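Local coordinates for putative cell adhesion protein (Bacteroides thetaiotaomicron, PDB 4DGU) that binds zinc and is probably a fimbrillin-like cell adhesion protein related to pilus subunits of gut bacteria, at residues I16-A21 with F58-D63; E44-A49 with V121-K126. One frame throughout, in Å; residues are numbered along the deposited sequence.

Interaction 1 (I16-A21 with F58-D63); sequences ISIDDA and FIVGKD
I16 lies over one face of the F58 ring: its CG1 is 4.0 Å from the ring centroid and 28° off the ring normal, a CH-pi contact. The closest approach is I16 CG1 to F58 CZ, 3.6 Å, while I16 CB follows at 3.7 Å from F58 CE1, so the branch point as well as the longer arm bears on the ring. F58 reaches I16 because its CG stands anti to the backbone N (chi1 -174°), which carries the ring across the gap between the strands. On the opposite face sits D63 CB, 3.6 Å above the plane and over the ring centre, so the phenyl group is sandwiched. D63 is itself held in place: I59 N donates to D63 OD2 at 3.1 Å with a nearly straight N-H...O angle of 177°, approaching from above the carboxylate plane. An alanine here in place of F58 would take away the ring, and a gap would probably open between I16 CG1 and D63 CB, leaving both without the surface they now press on. The second pair is less intimate. I18 and V60 meet through CG1 and CG1 at 3.8 Å, with I18 CD1 reaching both valine methyls. Beyond V60 the chain turns at G61, whose positive phi suits glycine, and G61 and K62 are exposed, whereas S17 on the first strand points away. The contact joins strand 13-20 to strand 56-59 and the turn after it across the buried interior of this fimbrillin-like fold, without backbone pairing between them; instead 13-20 runs parallel to 120-135, and 56-59 antiparallel to 45-50. M48 of 45-50 touches I16 and F58, while I40 from a loop covers I18 and V60.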
# COMPACT_ATOMS: atom_id res chain seq x y z
N ILE A 16 -38.36 -11.18 9.81
CA ILE A 16 -36.94 -10.98 9.57
C ILE A 16 -36.76 -10.16 8.28
O ILE A 16 -37.51 -10.34 7.31
CB ILE A 16 -36.21 -12.36 9.53
CG1 ILE A 16 -36.12 -13.03 10.94
CG2 ILE A 16 -34.85 -12.34 8.79
CD1 ILE A 16 -35.16 -12.45 11.95
N SER A 17 -35.77 -9.26 8.29
CA SER A 17 -35.34 -8.47 7.14
C SER A 17 -33.85 -8.71 6.94
O SER A 17 -33.11 -8.83 7.92
CB SER A 17 -35.69 -6.99 7.29
OG SER A 17 -34.76 -6.29 8.10
N ILE A 18 -33.44 -8.85 5.68
CA ILE A 18 -32.05 -9.16 5.30
C ILE A 18 -31.29 -7.88 5.01
O ILE A 18 -31.53 -7.22 4.00
CB ILE A 18 -32.00 -10.14 4.09
CG1 ILE A 18 -32.88 -11.40 4.34
CG2 ILE A 18 -30.54 -10.50 3.70
CD1 ILE A 18 -32.56 -12.24 5.64
N ASP A 19 -30.35 -7.54 5.87
CA ASP A 19 -29.55 -6.34 5.69
C ASP A 19 -28.09 -6.74 5.60
O ASP A 19 -27.77 -7.93 5.67
CB ASP A 19 -29.83 -5.35 6.84
CG ASP A 19 -31.14 -4.57 6.74
OD1 ASP A 19 -31.69 -4.45 5.61
OD2 ASP A 19 -31.58 -4.04 7.78
N ASP A 20 -27.18 -5.76 5.40
CA ASP A 20 -25.75 -6.01 5.28
C ASP A 20 -24.98 -5.49 6.47
O ASP A 20 -25.35 -4.46 7.01
CB ASP A 20 -25.20 -5.33 4.01
CG ASP A 20 -25.79 -5.90 2.74
OD1 ASP A 20 -25.44 -7.04 2.38
OD2 ASP A 20 -26.59 -5.20 2.09
N ALA A 21 -23.90 -6.18 6.86
CA ALA A 21 -23.04 -5.69 7.94
C ALA A 21 -22.21 -4.52 7.42
O ALA A 21 -21.88 -4.47 6.23
CB ALA A 21 -22.13 -6.80 8.43
N PHE A 58 -35.50 -21.14 8.95
CA PHE A 58 -36.41 -20.00 8.82
C PHE A 58 -36.54 -19.62 7.33
O PHE A 58 -35.52 -19.35 6.68
CB PHE A 58 -35.91 -18.80 9.65
CG PHE A 58 -36.84 -17.61 9.69
CD1 PHE A 58 -36.90 -16.71 8.62
CD2 PHE A 58 -37.63 -17.36 10.82
CE1 PHE A 58 -37.75 -15.60 8.66
CE2 PHE A 58 -38.46 -16.24 10.87
CZ PHE A 58 -38.53 -15.37 9.79
N ILE A 59 -37.79 -19.60 6.81
CA ILE A 59 -38.06 -19.24 5.40
C ILE A 59 -38.24 -17.73 5.34
O ILE A 59 -39.16 -17.17 5.94
CB ILE A 59 -39.26 -20.02 4.81
CG1 ILE A 59 -38.97 -21.55 4.87
CG2 ILE A 59 -39.52 -19.58 3.36
CD1 ILE A 59 -40.13 -22.43 5.11
N VAL A 60 -37.31 -17.07 4.64
CA VAL A 60 -37.26 -15.62 4.52
C VAL A 60 -38.44 -15.11 3.67
O VAL A 60 -38.82 -15.74 2.68
CB VAL A 60 -35.88 -15.16 3.97
CG1 VAL A 60 -35.84 -13.64 3.77
CG2 VAL A 60 -34.75 -15.61 4.91
N GLY A 61 -39.03 -14.01 4.13
CA GLY A 61 -40.18 -13.34 3.52
C GLY A 61 -41.49 -14.09 3.66
O GLY A 61 -42.49 -13.71 3.04
N LYS A 62 -41.49 -15.18 4.46
CA LYS A 62 -42.66 -16.02 4.67
C LYS A 62 -42.88 -16.32 6.16
O LYS A 62 -43.98 -16.08 6.67
CB LYS A 62 -42.56 -17.34 3.86
CG LYS A 62 -42.33 -17.17 2.36
CD LYS A 62 -43.45 -17.77 1.53
CE LYS A 62 -43.08 -17.88 0.06
NZ LYS A 62 -43.18 -16.58 -0.64
N ASP A 63 -41.85 -16.85 6.84
CA ASP A 63 -41.94 -17.23 8.25
C ASP A 63 -41.98 -16.02 9.18
O ASP A 63 -41.70 -14.88 8.80
CB ASP A 63 -40.79 -18.18 8.67
CG ASP A 63 -40.99 -19.65 8.33
OD1 ASP A 63 -42.03 -19.99 7.75
OD2 ASP A 63 -40.08 -20.46 8.65

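Interaction 2 (E44-A49 with V121-K126); sequences EVISMA and VSLKFK
F125 contributes the one aromatic ring of this contact, and I46 comes to it obliquely, neither squarely over a face nor at an edge: CG2 of the isoleucine is 4.3 Å from F125 CZ, a light touch. Around the same phenylalanine side chain, I40 from a loop and L108 of strand 108-114 add further apolar surface. The closer meeting is between I46 and L123, which reach toward each other tip to tip, CD1 to CD1, 3.7 Å apart. I46 has CG1 in the crowded position between the backbone N and the carbonyl carbon (chi1 60°), which sends the delta methyl to L123 and leaves CG2 for the ring. The segment axes of strands 45-49 and 121-126 come no closer than 11.5 Å, and their directions differ by 114°; with I46, M48, L123 and F125 all pointing inward, the strands face each other across a buried core, consistent with the beta-rich fold of the transthyretin clan, to which the Fimbrillin-like family belongs. M48, a selenomethionine, bends at its last torsion (chi3 65°), and its SE lies 4.0 Å from L123 CD1. That one leucine methyl is therefore shared by the I46 tip and the selenium. L123 also packs on A112 of strand 108-114, and M48 O accepts a hydrogen bond from R65 NH1.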
# COMPACT_ATOMS: atom_id res chain seq x y z
N GLU A 44 -35.95 -18.22 0.39
CA GLU A 44 -34.66 -18.77 0.78
C GLU A 44 -34.71 -19.13 2.28
O GLU A 44 -35.38 -18.45 3.06
CB GLU A 44 -33.50 -17.81 0.46
CG GLU A 44 -33.29 -17.57 -1.03
CD GLU A 44 -33.18 -18.83 -1.87
OE1 GLU A 44 -32.15 -19.53 -1.76
OE2 GLU A 44 -34.14 -19.14 -2.61
N VAL A 45 -34.06 -20.24 2.63
CA VAL A 45 -34.02 -20.77 4.00
C VAL A 45 -32.64 -20.45 4.63
O VAL A 45 -31.60 -20.65 4.01
CB VAL A 45 -34.32 -22.32 4.01
CG1 VAL A 45 -34.27 -22.91 5.42
CG2 VAL A 45 -35.66 -22.63 3.35
N ILE A 46 -32.68 -19.94 5.88
CA ILE A 46 -31.51 -19.65 6.73
C ILE A 46 -31.63 -20.48 8.02
O ILE A 46 -32.74 -20.84 8.42
CB ILE A 46 -31.35 -18.13 7.08
CG1 ILE A 46 -32.59 -17.58 7.84
CG2 ILE A 46 -30.97 -17.28 5.86
CD1 ILE A 46 -32.30 -16.48 8.74
N SER A 47 -30.48 -20.78 8.65
CA SER A 47 -30.42 -21.41 9.96
C SER A 47 -30.29 -20.29 10.95
O SER A 47 -29.31 -19.55 10.90
CB SER A 47 -29.22 -22.36 10.07
OG SER A 47 -29.35 -23.41 9.13
N MSE A 48 -31.29 -20.10 11.81
CA MSE A 48 -31.23 -19.02 12.76
C MSE A 48 -31.36 -19.53 14.20
O MSE A 48 -32.05 -20.51 14.45
CB MSE A 48 -32.32 -18.01 12.44
CG MSE A 48 -32.21 -16.78 13.28
SE MSE A 48 -33.51 -15.46 12.81
CE MSE A 48 -35.12 -16.40 13.30
N ALA A 49 -30.64 -18.90 15.14
CA ALA A 49 -30.65 -19.22 16.56
C ALA A 49 -30.49 -17.97 17.42
O ALA A 49 -29.88 -16.98 16.99
CB ALA A 49 -29.52 -20.19 16.89
N VAL A 121 -36.99 -7.88 13.01
CA VAL A 121 -35.62 -8.13 13.42
C VAL A 121 -34.75 -8.06 12.15
O VAL A 121 -34.98 -8.82 11.22
CB VAL A 121 -35.50 -9.48 14.20
CG1 VAL A 121 -34.04 -9.91 14.38
CG2 VAL A 121 -36.22 -9.39 15.55
N SER A 122 -33.80 -7.11 12.10
CA SER A 122 -32.91 -6.95 10.94
C SER A 122 -31.61 -7.70 11.13
O SER A 122 -30.80 -7.31 11.98
CB SER A 122 -32.61 -5.47 10.68
OG SER A 122 -33.82 -4.73 10.59
N LEU A 123 -31.40 -8.75 10.36
CA LEU A 123 -30.16 -9.52 10.39
C LEU A 123 -29.14 -8.85 9.50
O LEU A 123 -29.42 -8.65 8.31
CB LEU A 123 -30.38 -10.99 9.95
CG LEU A 123 -31.07 -11.92 10.93
CD1 LEU A 123 -31.51 -13.15 10.24
CD2 LEU A 123 -30.14 -12.31 12.09
N LYS A 124 -27.95 -8.52 10.08
CA LYS A 124 -26.83 -7.87 9.38
C LYS A 124 -25.84 -8.94 8.92
O LYS A 124 -25.01 -9.42 9.71
CB LYS A 124 -26.14 -6.80 10.26
CG LYS A 124 -27.07 -5.78 10.94
CD LYS A 124 -27.53 -4.68 10.01
CE LYS A 124 -27.98 -3.45 10.75
NZ LYS A 124 -26.82 -2.59 11.17
N PHE A 125 -25.93 -9.30 7.63
CA PHE A 125 -25.09 -10.34 7.07
C PHE A 125 -23.71 -9.86 6.58
O PHE A 125 -23.58 -8.87 5.85
CB PHE A 125 -25.81 -11.04 5.92
CG PHE A 125 -26.82 -12.06 6.39
CD1 PHE A 125 -28.14 -11.68 6.65
CD2 PHE A 125 -26.46 -13.39 6.59
CE1 PHE A 125 -29.07 -12.63 7.09
CE2 PHE A 125 -27.40 -14.33 7.03
CZ PHE A 125 -28.70 -13.94 7.27
N LYS A 126 -22.68 -10.58 7.02
CA LYS A 126 -21.31 -10.52 6.56
C LYS A 126 -21.14 -11.64 5.50
O LYS A 126 -21.71 -12.71 5.71
CB LYS A 126 -20.34 -10.77 7.73
CG LYS A 126 -20.32 -9.74 8.83
CD LYS A 126 -19.38 -10.15 9.95
CE LYS A 126 -19.30 -9.14 11.08
NZ LYS A 126 -18.55 -9.72 12.24

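In the fold
The two contacts lie only about 6 Å apart, centre to centre, and share one mixed sheet, in which 13-20 neighbours 120-135 and 45-50 neighbours 56-59. Along the chain their segments alternate, 16-21, 44-49, 58-63, 121-126, so each contact brackets part of the other. Strand pairing ties them twice: F58 N lies 2.8 Å from I46 O, a probable hydrogen bond, and D19 N lies 2.8 Å from L123 O, another. Interactions 1 and 2 thus pack the same two pairs of neighbouring strands against each other. D19, a zinc ligand seen in a structure of this protein though without zinc here, lies on strand 13-20 with its side chain off the core and against S122.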